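PDB 3IUP: putative NADPH:quinone oxidoreductase, which binds NADPH and probably catalyses the NADPH-dependent reduction of quinones, as a putative member of the medium-chain dehydrogenase/reductase superfamily. Local coordinates for residues A[164-169]-A[243-248]; A[170-175]-A[278-283]; A[256-261]-A[304-309]. All blocks are in the same frame, centred on the assembly; numbering follows the deposited sequence.

Interaction 1 of 3, residues A[164-169]-A[243-248]; sequences VETMRL and IAFDAT. With NDP (NADPH dihydro-nicotinamide-adenine-dinucleotide phosphate), chain C; ACT (acetate ion), chain H; ACT (acetate ion), chain I.
Met167, a selenomethionine, lays CB and CG against the CG2 branch of Ile243, with CG 3.7 Å from CG2. The two side chains slant across each other, and the selenium end of Met167 leads away from the strand. The preceding residue, Thr166, presents its methyl CG2 to the same strand. This methyl is anti to the backbone N (chi1 -59° for OG1), which puts it 3.9 Å from Ile243 CD1. Thr166 CB also meets the rim of the Phe245 ring, 3.9 Å from CZ and in the ring plane. Thr166 OG1 is held by Gly162 O, so this buried polar atom is satisfied. The contact seats the last turns of helix 155-169 on strand 243-249, in the parallel sheet of a Rossmann-type nucleotide-binding domain. The axes of helix 164-169 and strand 243-246 run roughly antiparallel, at 150°, 9.5 Å apart. The other side of the helix is looser. There the exposed Arg168 meets two acetates, probably from the crystallisation liquor, at its guanidinium edge. NH1 bonds O of the chain I acetate at 3.0 Å, while its bond to OXT of the chain H acetate is weak. Val164 CG1 lies above one guanidinium face, offset toward its rim. At the end of the strand, Asp246 OD1 accepts from Thr248 N, which makes an Asx turn, and also from Thr248 OG1. Thr248 CG2 lies 3.5 Å from NADPH C2A.

Interaction 2 of 3, residues A[170-175]-A[278-283]; sequences EGHSAL and TTHKQV
His172 points its ring edge at the backbone carbonyl of His280, with CE1 3.5 Å from His280 O. The NE2 corner of the same ring lies 4.1 Å from Gln282 CB. Its approach to Gln282 is oblique, with ring and amide planes 57° apart. Setting CG anti to the carbonyl carbon (chi1 -59°) swings the His172 ring from its loop toward the strand. ND1 is bonded to Thr242 OG1, which fixes the rotation of the ring. Glu170 reaches the strand beside it. Its OE1 stands 4.1 Å from Gln282 CG, and its OE2 is bonded to Tyr284 OH. Carboxylate and amide are turned almost perpendicular. Gln282 bends at chi2 and brings OE1 back to His280 NE2, 2.8 Å away. This bond is nearly straight, at 160°, and runs in the carbonyl plane on a lone pair and close to the plane of the imidazole. It ties the exposed His280 to the buried Gln282. Across the segments the touch is by van der Waals contact, without a hydrogen bond. A Schellman motif at the start of the loop ends helix 155-169: His172 N bonds Met167 O, Gly171 N bonds Arg168 O, and Gly171 with positive phi is the C-prime residue. The arrangement belongs to a helix-to-strand connection in a Rossmann-type parallel sheet.

Interaction 3 of 3, residues A[256-261]-A[304-309]; sequences QILTCM and WGMGGW. With NDP (NADPH dihydro-nicotinamide-adenine-dinucleotide phosphate), chain C.
The indole of Trp304 meets the Leu258 methyl CD1 obliquely, at its CE3 atom, 4.0 Å away. Phe300 packs edge-to-face with the same indole. The setting is the last strand, within this chain, of a Rossmann-type parallel sheet, where helix 253-266 covers strand 304-308. Leu258 is the helix residue that carries the contact. Its side chain crosses that of Trp304 at about a right angle and that of Met306, a selenomethionine, at a slant. Met306 has CG anti to the backbone N (chi1 -175°) and bends at chi3, so that CE swings to 3.8 Å from Leu258 CD1. One methyl of Leu258 thus touches both strand residues. Lys281 and Val283 of the neighbouring strand also touch Leu258. Gly305, Met306 and Gly307 pair with an antiparallel strand of the second subunit, so the sheet runs on through the dimer interface. Met306 also packs on Trp304 of that subunit. At the far end of the segment, Trp309 turns its indole edge toward the NADPH carboxamide, with O7N near the ring plane. Its rings stand edge-to-face with Tyr284 and Phe245. Trp309 O accepts a hydrogen bond from N7N of the nicotinamide carboxamide at 2.8 Å, with an N-H...O angle of 141°.

All three contacts reach one parallel sheet. Strands 243-249, 281-285 and 304-308 lie side by side in it and supply one segment each. The centres of interactions 1 and 2 are about 9 Å apart, as are those of 2 and 3; those of 1 and 3 are about 10 Å apart. Backbone bonds join neighbours: Ala244 N lies 2.8 Å from Gln282 O, and Gly305 N lies 2.9 Å from Lys281 O. Thr166 OG1 and Trp309 NE1, 3.1 Å apart, link interaction 1 to interaction 3. Both touch NADPH, interaction 1 at the adenine and the nicotinamide ribose, interaction 3 at the carboxamide. Interaction 2 is more remote, with the Gln282 side chain about 13 Å from the cofactor.

Interaction 1 of 3, residues A[164-169]-A[243-248]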
loop_
_atom_site.group_PDB
_atom_site.type_symbol
_atom_site.label_atom_id
_atom_site.label_comp_id
_atom_site.label_asym_id
_atom_site.label_seq_id
_atom_site.Cartn_x
_atom_site.Cartn_y
_atom_site.Cartn_z
ATOM N N VAL A 164 -12.775 -10.676 -7.746
ATOM C CA VAL A 164 -12.587 -10.998 -9.149
ATOM C C VAL A 164 -12.746 -9.760 -10.054
ATOM O O VAL A 164 -11.920 -9.506 -10.951
ATOM C CB VAL A 164 -13.480 -12.139 -9.595
ATOM C CG1 VAL A 164 -13.340 -12.364 -11.107
ATOM C CG2 VAL A 164 -13.121 -13.402 -8.782
ATOM N N GLU A 165 -13.744 -8.955 -9.738
ATOM C CA GLU A 165 -13.937 -7.677 -10.451
ATOM C C GLU A 165 -12.728 -6.729 -10.339
ATOM O O GLU A 165 -12.269 -6.196 -11.337
ATOM C CB GLU A 165 -15.210 -6.998 -9.971
ATOM C CG GLU A 165 -15.656 -5.825 -10.894
ATOM C CD GLU A 165 -16.559 -6.312 -12.035
ATOM O OE1 GLU A 165 -16.726 -7.526 -12.228
ATOM O OE2 GLU A 165 -17.096 -5.446 -12.749
ATOM N N THR A 166 -12.224 -6.530 -9.133
ATOM C CA THR A 166 -11.046 -5.759 -8.885
ATOM C C THR A 166 -9.817 -6.300 -9.596
ATOM O O THR A 166 -9.101 -5.535 -10.169
ATOM C CB THR A 166 -10.729 -5.669 -7.362
ATOM O OG1 THR A 166 -11.839 -5.076 -6.659
ATOM C CG2 THR A 166 -9.527 -4.810 -7.096
HETATM N N MSE A 167 -9.588 -7.610 -9.529
HETATM C CA MSE A 167 -8.528 -8.259 -10.283
HETATM C C MSE A 167 -8.532 -7.820 -11.762
HETATM O O MSE A 167 -7.507 -7.358 -12.326
HETATM C CB MSE A 167 -8.744 -9.767 -10.200
HETATM C CG MSE A 167 -7.746 -10.611 -10.923
HETATM SE SE MSE A 167 -8.350 -12.479 -11.056
HETATM C CE MSE A 167 -9.534 -12.239 -12.548
ATOM N N ARG A 168 -9.691 -7.973 -12.381
ATOM C CA ARG A 168 -9.866 -7.572 -13.774
ATOM C C ARG A 168 -9.703 -6.083 -14.019
ATOM O O ARG A 168 -9.030 -5.691 -14.959
ATOM C CB ARG A 168 -11.218 -8.023 -14.263
ATOM C CG ARG A 168 -11.297 -9.527 -14.469
ATOM C CD ARG A 168 -12.681 -9.997 -14.623
ATOM N NE ARG A 168 -12.673 -11.405 -15.011
ATOM C CZ ARG A 168 -13.680 -12.240 -14.817
ATOM N NH1 ARG A 168 -14.823 -11.825 -14.279
ATOM N NH2 ARG A 168 -13.546 -13.501 -15.185
ATOM N N LEU A 169 -10.329 -5.264 -13.190
ATOM C CA LEU A 169 -10.204 -3.813 -13.313
ATOM C C LEU A 169 -8.778 -3.320 -13.203
ATOM O O LEU A 169 -8.406 -2.343 -13.854
ATOM C CB LEU A 169 -11.078 -3.073 -12.297
ATOM C CG LEU A 169 -12.571 -3.126 -12.605
ATOM C CD1 LEU A 169 -13.376 -2.809 -11.364
ATOM C CD2 LEU A 169 -12.916 -2.165 -13.784
ATOM N N ILE A 243 -2.368 -10.143 -7.770
ATOM C CA ILE A 243 -3.202 -9.460 -6.775
ATOM C C ILE A 243 -3.634 -10.431 -5.697
ATOM O O ILE A 243 -3.934 -11.602 -5.989
ATOM C CB ILE A 243 -4.435 -8.765 -7.455
ATOM C CG1 ILE A 243 -5.222 -7.911 -6.453
ATOM C CG2 ILE A 243 -5.387 -9.743 -8.180
ATOM C CD1 ILE A 243 -6.286 -6.980 -7.147
ATOM N N ALA A 244 -3.600 -9.973 -4.454
ATOM C CA ALA A 244 -4.002 -10.772 -3.317
ATOM C C ALA A 244 -5.009 -10.017 -2.503
ATOM O O ALA A 244 -4.868 -8.783 -2.299
ATOM C CB ALA A 244 -2.761 -11.122 -2.389
ATOM N N PHE A 245 -5.935 -10.773 -1.925
ATOM C CA PHE A 245 -6.815 -10.267 -0.890
ATOM C C PHE A 245 -6.522 -10.976 0.406
ATOM O O PHE A 245 -6.681 -12.216 0.494
ATOM C CB PHE A 245 -8.253 -10.443 -1.298
ATOM C CG PHE A 245 -8.638 -9.567 -2.438
ATOM C CD1 PHE A 245 -8.374 -9.945 -3.712
ATOM C CD2 PHE A 245 -9.240 -8.325 -2.186
ATOM C CE1 PHE A 245 -8.703 -9.071 -4.783
ATOM C CE2 PHE A 245 -9.545 -7.489 -3.198
ATOM C CZ PHE A 245 -9.290 -7.848 -4.479
ATOM N N ASP A 246 -6.044 -10.204 1.372
ATOM C CA ASP A 246 -5.632 -10.713 2.662
ATOM C C ASP A 246 -6.635 -10.347 3.767
ATOM O O ASP A 246 -6.836 -9.178 4.077
ATOM C CB ASP A 246 -4.275 -10.202 2.997
ATOM C CG ASP A 246 -3.824 -10.608 4.400
ATOM O OD1 ASP A 246 -4.069 -11.773 4.801
ATOM O OD2 ASP A 246 -3.215 -9.767 5.061
ATOM N N ALA A 247 -7.205 -11.366 4.393
ATOM C CA ALA A 247 -8.169 -11.177 5.460
ATOM C C ALA A 247 -7.493 -10.996 6.795
ATOM O O ALA A 247 -8.144 -10.570 7.764
ATOM C CB ALA A 247 -9.132 -12.396 5.533
ATOM N N THR A 248 -6.195 -11.316 6.865
ATOM C CA THR A 248 -5.493 -11.289 8.137
ATOM C C THR A 248 -5.091 -9.886 8.559
ATOM O O THR A 248 -5.377 -9.449 9.685
ATOM C CB THR A 248 -4.332 -12.280 8.170
ATOM O OG1 THR A 248 -3.276 -11.889 7.287
ATOM C CG2 THR A 248 -4.875 -13.695 7.809
HETATM P PA NDP C . -15.624 -16.864 8.566
HETATM O O1A NDP C . -16.459 -17.755 7.788
HETATM O O2A NDP C . -15.973 -16.596 9.979
HETATM O O5B NDP C . -14.117 -17.546 8.496
HETATM C C5B NDP C . -13.056 -16.810 9.113
HETATM C C4B NDP C . -11.758 -17.477 8.774
HETATM O O4B NDP C . -10.767 -16.692 9.371
HETATM C C3B NDP C . -11.647 -18.906 9.330
HETATM O O3B NDP C . -11.182 -19.864 8.403
HETATM C C2B NDP C . -10.590 -18.770 10.448
HETATM O O2B NDP C . -9.741 -19.909 10.595
HETATM C C1B NDP C . -9.795 -17.572 9.949
HETATM N N9A NDP C . -9.122 -16.829 11.023
HETATM C C8A NDP C . -9.731 -16.367 12.171
HETATM N N7A NDP C . -8.832 -15.662 12.881
HETATM C C5A NDP C . -7.635 -15.649 12.191
HETATM C C6A NDP C . -6.362 -15.093 12.432
HETATM N N6A NDP C . -6.036 -14.451 13.568
HETATM N N1A NDP C . -5.364 -15.274 11.497
HETATM C C2A NDP C . -5.570 -16.003 10.367
HETATM N N3A NDP C . -6.815 -16.543 10.134
HETATM C C4A NDP C . -7.824 -16.374 11.022
HETATM O O3 NDP C . -15.418 -15.392 7.930
HETATM P PN NDP C . -16.184 -14.789 6.710
HETATM O O1N NDP C . -16.140 -15.606 5.523
HETATM O O2N NDP C . -17.541 -14.276 7.102
HETATM O O5D NDP C . -15.257 -13.475 6.442
HETATM C C5D NDP C . -13.953 -13.646 5.865
HETATM C C4D NDP C . -13.177 -12.336 5.958
HETATM O O4D NDP C . -13.701 -11.470 4.930
HETATM C C3D NDP C . -13.272 -11.583 7.300
HETATM O O3D NDP C . -12.039 -10.983 7.643
HETATM C C2D NDP C . -14.281 -10.494 6.970
HETATM O O2D NDP C . -14.237 -9.343 7.799
HETATM C C1D NDP C . -13.848 -10.186 5.534
HETATM N N1N NDP C . -14.834 -9.381 4.777
HETATM C C2N NDP C . -14.454 -8.121 4.455
HETATM C C3N NDP C . -15.290 -7.277 3.772
HETATM C C7N NDP C . -14.798 -5.922 3.301
HETATM O O7N NDP C . -15.753 -5.087 2.727
HETATM N N7N NDP C . -13.538 -5.485 3.429
HETATM C C4N NDP C . -16.510 -7.819 3.133
HETATM C C5N NDP C . -16.835 -9.236 3.535
HETATM C C6N NDP C . -15.972 -9.967 4.341
HETATM P P2B NDP C . -9.458 -20.574 12.071
HETATM O O1X NDP C . -10.441 -21.743 12.220
HETATM O O2X NDP C . -9.629 -19.574 13.211
HETATM O O3X NDP C . -8.001 -21.053 11.977
HETATM C C ACT H . -16.927 -10.647 -11.991
HETATM O O ACT H . -17.733 -11.429 -12.625
HETATM O OXT ACT H . -15.859 -10.213 -12.556
HETATM C CH3 ACT H . -17.247 -10.192 -10.609
HETATM C C ACT I . -17.026 -14.530 -15.354
HETATM O O ACT I . -16.334 -14.379 -14.307
HETATM O OXT ACT I . -16.374 -14.742 -16.411
HETATM C CH3 ACT I . -18.528 -14.460 -15.346
#

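Interaction 2 of 3, residues A[170-175]-A[278-283]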
loop_
_atom_site.group_PDB
_atom_site.type_symbol
_atom_site.label_atom_id
_atom_site.label_comp_id
_atom_site.label_asym_id
_atom_site.label_seq_id
_atom_site.Cartn_x
_atom_site.Cartn_y
_atom_site.Cartn_z
ATOM N N GLU A 170 -7.976 -3.958 -12.385
ATOM C CA GLU A 170 -6.619 -3.456 -12.137
ATOM C C GLU A 170 -5.582 -4.210 -12.972
ATOM O O GLU A 170 -4.384 -4.065 -12.796
ATOM C CB GLU A 170 -6.329 -3.478 -10.638
ATOM C CG GLU A 170 -7.322 -2.607 -9.908
ATOM C CD GLU A 170 -7.077 -2.476 -8.396
ATOM O OE1 GLU A 170 -6.088 -3.034 -7.886
ATOM O OE2 GLU A 170 -7.907 -1.791 -7.759
ATOM N N GLY A 171 -6.050 -5.023 -13.896
ATOM C CA GLY A 171 -5.207 -5.557 -14.950
ATOM C C GLY A 171 -4.482 -6.846 -14.621
ATOM O O GLY A 171 -3.483 -7.171 -15.248
ATOM N N HIS A 172 -4.994 -7.597 -13.673
ATOM C CA HIS A 172 -4.397 -8.854 -13.208
ATOM C C HIS A 172 -5.193 -10.008 -13.842
ATOM O O HIS A 172 -6.380 -9.863 -14.162
ATOM C CB HIS A 172 -4.543 -8.927 -11.672
ATOM C CG HIS A 172 -3.885 -7.795 -10.947
ATOM N ND1 HIS A 172 -2.533 -7.782 -10.649
ATOM C CD2 HIS A 172 -4.403 -6.649 -10.431
ATOM C CE1 HIS A 172 -2.241 -6.647 -10.021
ATOM N NE2 HIS A 172 -3.362 -5.943 -9.872
ATOM N N SER A 173 -4.592 -11.178 -13.933
ATOM C CA SER A 173 -5.271 -12.305 -14.566
ATOM C C SER A 173 -5.592 -13.436 -13.575
ATOM O O SER A 173 -6.395 -14.339 -13.895
ATOM C CB SER A 173 -4.408 -12.837 -15.699
ATOM O OG SER A 173 -3.130 -13.131 -15.164
ATOM N N ALA A 174 -4.987 -13.403 -12.393
ATOM C CA ALA A 174 -5.257 -14.417 -11.372
ATOM C C ALA A 174 -5.054 -13.804 -10.001
ATOM O O ALA A 174 -4.471 -12.724 -9.874
ATOM C CB ALA A 174 -4.336 -15.635 -11.563
ATOM N N LEU A 175 -5.540 -14.479 -8.968
ATOM C CA LEU A 175 -5.497 -13.921 -7.648
ATOM C C LEU A 175 -5.148 -14.901 -6.522
ATOM O O LEU A 175 -5.178 -16.120 -6.666
ATOM C CB LEU A 175 -6.811 -13.162 -7.337
ATOM C CG LEU A 175 -7.992 -13.992 -6.968
ATOM C CD1 LEU A 175 -9.235 -13.120 -6.590
ATOM C CD2 LEU A 175 -8.354 -14.948 -8.050
ATOM N N THR A 278 9.000 -5.042 -13.288
ATOM C CA THR A 278 8.115 -3.890 -13.456
ATOM C C THR A 278 6.642 -4.223 -13.314
ATOM O O THR A 278 5.811 -3.326 -13.319
ATOM C CB THR A 278 8.309 -3.215 -14.837
ATOM O OG1 THR A 278 8.030 -4.180 -15.836
ATOM C CG2 THR A 278 9.748 -2.708 -14.975
ATOM N N THR A 279 6.302 -5.501 -13.169
ATOM C CA THR A 279 4.911 -5.932 -13.041
ATOM C C THR A 279 4.369 -5.590 -11.652
ATOM O O THR A 279 4.915 -6.040 -10.621
ATOM C CB THR A 279 4.783 -7.427 -13.298
ATOM O OG1 THR A 279 5.204 -7.685 -14.656
ATOM C CG2 THR A 279 3.370 -7.906 -13.095
ATOM N N HIS A 280 3.309 -4.807 -11.636
ATOM C CA HIS A 280 2.723 -4.363 -10.379
ATOM C C HIS A 280 2.036 -5.489 -9.628
ATOM O O HIS A 280 1.191 -6.194 -10.193
ATOM C CB HIS A 280 1.684 -3.245 -10.619
ATOM C CG HIS A 280 1.063 -2.732 -9.344
ATOM N ND1 HIS A 280 1.705 -1.835 -8.512
ATOM C CD2 HIS A 280 -0.112 -3.026 -8.742
ATOM C CE1 HIS A 280 0.940 -1.597 -7.458
ATOM N NE2 HIS A 280 -0.162 -2.310 -7.567
ATOM N N LYS A 281 2.407 -5.630 -8.357
ATOM C CA LYS A 281 1.874 -6.599 -7.422
ATOM C C LYS A 281 1.069 -5.849 -6.365
ATOM O O LYS A 281 1.569 -4.839 -5.812
ATOM C CB LYS A 281 3.018 -7.287 -6.698
ATOM C CG LYS A 281 3.902 -8.117 -7.597
ATOM C CD LYS A 281 5.353 -8.287 -7.047
ATOM C CE LYS A 281 6.166 -6.988 -7.009
ATOM N NZ LYS A 281 6.562 -6.656 -8.414
ATOM N N GLN A 282 -0.146 -6.302 -6.110
ATOM C CA GLN A 282 -1.061 -5.584 -5.227
ATOM C C GLN A 282 -1.604 -6.511 -4.118
ATOM O O GLN A 282 -2.090 -7.587 -4.432
ATOM C CB GLN A 282 -2.229 -5.023 -6.027
ATOM C CG GLN A 282 -3.246 -4.199 -5.224
ATOM C CD GLN A 282 -2.682 -2.895 -4.678
ATOM O OE1 GLN A 282 -1.811 -2.269 -5.266
ATOM N NE2 GLN A 282 -3.186 -2.491 -3.512
ATOM N N VAL A 283 -1.566 -6.063 -2.868
ATOM C CA VAL A 283 -2.218 -6.789 -1.752
ATOM C C VAL A 283 -3.243 -5.887 -1.128
ATOM O O VAL A 283 -2.880 -4.790 -0.678
ATOM C CB VAL A 283 -1.235 -7.259 -0.694
ATOM C CG1 VAL A 283 -2.035 -7.909 0.519
ATOM C CG2 VAL A 283 -0.255 -8.273 -1.297
#

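Interaction 3 of 3, residues A[256-261]-A[304-309]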
loop_
_atom_site.group_PDB
_atom_site.type_symbol
_atom_site.label_atom_id
_atom_site.label_comp_id
_atom_site.label_asym_id
_atom_site.label_seq_id
_atom_site.Cartn_x
_atom_site.Cartn_y
_atom_site.Cartn_z
ATOM N N GLN A 256 4.896 -11.601 2.786
ATOM C CA GLN A 256 5.244 -12.906 2.254
ATOM C C GLN A 256 4.716 -13.107 0.845
ATOM O O GLN A 256 5.448 -13.587 -0.011
ATOM C CB GLN A 256 4.775 -13.989 3.173
ATOM C CG GLN A 256 5.652 -14.055 4.408
ATOM C CD GLN A 256 5.091 -14.960 5.481
ATOM O OE1 GLN A 256 3.896 -15.168 5.570
ATOM N NE2 GLN A 256 5.964 -15.415 6.366
ATOM N N ILE A 257 3.441 -12.767 0.622
ATOM C CA ILE A 257 2.832 -12.896 -0.692
ATOM C C ILE A 257 3.579 -12.044 -1.725
ATOM O O ILE A 257 3.920 -12.511 -2.833
ATOM C CB ILE A 257 1.359 -12.524 -0.688
ATOM C CG1 ILE A 257 0.562 -13.501 0.175
ATOM C CG2 ILE A 257 0.822 -12.480 -2.159
ATOM C CD1 ILE A 257 -0.809 -13.052 0.566
ATOM N N LEU A 258 3.842 -10.778 -1.378
ATOM C CA LEU A 258 4.589 -9.903 -2.291
ATOM C C LEU A 258 5.954 -10.506 -2.611
ATOM O O LEU A 258 6.407 -10.481 -3.778
ATOM C CB LEU A 258 4.718 -8.499 -1.714
ATOM C CG LEU A 258 3.410 -7.709 -1.680
ATOM C CD1 LEU A 258 3.553 -6.444 -0.815
ATOM C CD2 LEU A 258 2.965 -7.389 -3.155
ATOM N N THR A 259 6.650 -10.977 -1.595
ATOM C CA THR A 259 7.970 -11.559 -1.793
ATOM C C THR A 259 7.899 -12.738 -2.782
ATOM O O THR A 259 8.722 -12.853 -3.714
ATOM C CB THR A 259 8.587 -11.963 -0.413
ATOM O OG1 THR A 259 8.659 -10.812 0.435
ATOM C CG2 THR A 259 9.978 -12.596 -0.542
ATOM N N CYS A 260 6.933 -13.627 -2.569
ATOM C CA CYS A 260 6.807 -14.808 -3.438
ATOM C C CYS A 260 6.354 -14.433 -4.828
ATOM O O CYS A 260 6.797 -15.023 -5.808
ATOM C CB CYS A 260 5.872 -15.846 -2.833
ATOM S SG CYS A 260 6.513 -16.550 -1.324
HETATM N N MSE A 261 5.515 -13.390 -4.944
HETATM C CA MSE A 261 5.087 -12.934 -6.265
HETATM C C MSE A 261 6.323 -12.425 -7.051
HETATM O O MSE A 261 6.464 -12.667 -8.252
HETATM C CB MSE A 261 4.077 -11.795 -6.150
HETATM C CG MSE A 261 2.723 -12.215 -5.857
HETATM SE SE MSE A 261 1.536 -10.672 -5.636
HETATM C CE MSE A 261 -0.102 -11.676 -5.473
ATOM N N TRP A 304 4.813 -2.343 -6.404
ATOM C CA TRP A 304 3.932 -2.973 -5.461
ATOM C C TRP A 304 3.058 -1.951 -4.784
ATOM O O TRP A 304 3.409 -0.759 -4.689
ATOM C CB TRP A 304 4.735 -3.754 -4.380
ATOM C CG TRP A 304 5.538 -2.877 -3.472
ATOM C CD1 TRP A 304 6.767 -2.399 -3.699
ATOM C CD2 TRP A 304 5.126 -2.347 -2.184
ATOM N NE1 TRP A 304 7.148 -1.569 -2.683
ATOM C CE2 TRP A 304 6.174 -1.528 -1.727
ATOM C CE3 TRP A 304 3.981 -2.498 -1.393
ATOM C CZ2 TRP A 304 6.136 -0.867 -0.508
ATOM C CZ3 TRP A 304 3.929 -1.831 -0.189
ATOM C CH2 TRP A 304 5.013 -1.043 0.261
ATOM N N GLY A 305 1.927 -2.435 -4.320
ATOM C CA GLY A 305 1.043 -1.637 -3.484
ATOM C C GLY A 305 0.362 -2.532 -2.482
ATOM O O GLY A 305 0.146 -3.763 -2.717
HETATM N N MSE A 306 -0.054 -1.901 -1.391
HETATM C CA MSE A 306 -0.795 -2.576 -0.338
HETATM C C MSE A 306 -1.821 -1.558 0.127
HETATM O O MSE A 306 -1.508 -0.346 0.253
HETATM C CB MSE A 306 0.110 -2.952 0.843
HETATM C CG MSE A 306 -0.614 -3.747 1.876
HETATM SE SE MSE A 306 0.659 -4.216 3.369
HETATM C CE MSE A 306 1.893 -5.434 2.440
ATOM N N GLY A 307 -3.030 -1.977 0.415
ATOM C CA GLY A 307 -3.977 -0.999 0.982
ATOM C C GLY A 307 -5.268 -1.616 1.448
ATOM O O GLY A 307 -5.462 -2.807 1.291
ATOM N N GLY A 308 -6.174 -0.799 2.010
ATOM C CA GLY A 308 -7.470 -1.297 2.431
ATOM C C GLY A 308 -8.425 -1.516 1.279
ATOM O O GLY A 308 -8.192 -0.976 0.181
ATOM N N TRP A 309 -9.457 -2.343 1.479
ATOM C CA TRP A 309 -10.492 -2.612 0.495
ATOM C C TRP A 309 -11.800 -2.826 1.232
ATOM O O TRP A 309 -11.864 -3.613 2.180
ATOM C CB TRP A 309 -10.129 -3.861 -0.348
ATOM C CG TRP A 309 -10.967 -4.149 -1.534
ATOM C CD1 TRP A 309 -10.625 -3.936 -2.827
ATOM C CD2 TRP A 309 -12.297 -4.677 -1.553
ATOM N NE1 TRP A 309 -11.606 -4.336 -3.646
ATOM C CE2 TRP A 309 -12.667 -4.783 -2.891
ATOM C CE3 TRP A 309 -13.182 -5.119 -0.572
ATOM C CZ2 TRP A 309 -13.871 -5.318 -3.291
ATOM C CZ3 TRP A 309 -14.386 -5.623 -0.952
ATOM C CH2 TRP A 309 -14.739 -5.718 -2.316
HETATM P PA NDP C . -15.624 -16.864 8.566
HETATM O O1A NDP C . -16.459 -17.755 7.788
HETATM O O2A NDP C . -15.973 -16.596 9.979
HETATM O O5B NDP C . -14.117 -17.546 8.496
HETATM C C5B NDP C . -13.056 -16.810 9.113
HETATM C C4B NDP C . -11.758 -17.477 8.774
HETATM O O4B NDP C . -10.767 -16.692 9.371
HETATM C C3B NDP C . -11.647 -18.906 9.330
HETATM O O3B NDP C . -11.182 -19.864 8.403
HETATM C C2B NDP C . -10.590 -18.770 10.448
HETATM O O2B NDP C . -9.741 -19.909 10.595
HETATM C C1B NDP C . -9.795 -17.572 9.949
HETATM N N9A NDP C . -9.122 -16.829 11.023
HETATM C C8A NDP C . -9.731 -16.367 12.171
HETATM N N7A NDP C . -8.832 -15.662 12.881
HETATM C C5A NDP C . -7.635 -15.649 12.191
HETATM C C6A NDP C . -6.362 -15.093 12.432
HETATM N N6A NDP C . -6.036 -14.451 13.568
HETATM N N1A NDP C . -5.364 -15.274 11.497
HETATM C C2A NDP C . -5.570 -16.003 10.367
HETATM N N3A NDP C . -6.815 -16.543 10.134
HETATM C C4A NDP C . -7.824 -16.374 11.022
HETATM O O3 NDP C . -15.418 -15.392 7.930
HETATM P PN NDP C . -16.184 -14.789 6.710
HETATM O O1N NDP C . -16.140 -15.606 5.523
HETATM O O2N NDP C . -17.541 -14.276 7.102
HETATM O O5D NDP C . -15.257 -13.475 6.442
HETATM C C5D NDP C . -13.953 -13.646 5.865
HETATM C C4D NDP C . -13.177 -12.336 5.958
HETATM O O4D NDP C . -13.701 -11.470 4.930
HETATM C C3D NDP C . -13.272 -11.583 7.300
HETATM O O3D NDP C . -12.039 -10.983 7.643
HETATM C C2D NDP C . -14.281 -10.494 6.970
HETATM O O2D NDP C . -14.237 -9.343 7.799
HETATM C C1D NDP C . -13.848 -10.186 5.534
HETATM N N1N NDP C . -14.834 -9.381 4.777
HETATM C C2N NDP C . -14.454 -8.121 4.455
HETATM C C3N NDP C . -15.290 -7.277 3.772
HETATM C C7N NDP C . -14.798 -5.922 3.301
HETATM O O7N NDP C . -15.753 -5.087 2.727
HETATM N N7N NDP C . -13.538 -5.485 3.429
HETATM C C4N NDP C . -16.510 -7.819 3.133
HETATM C C5N NDP C . -16.835 -9.236 3.535
HETATM C C6N NDP C . -15.972 -9.967 4.341
HETATM P P2B NDP C . -9.458 -20.574 12.071
HETATM O O1X NDP C . -10.441 -21.743 12.220
HETATM O O2X NDP C . -9.629 -19.574 13.211
HETATM O O3X NDP C . -8.001 -21.053 11.977
#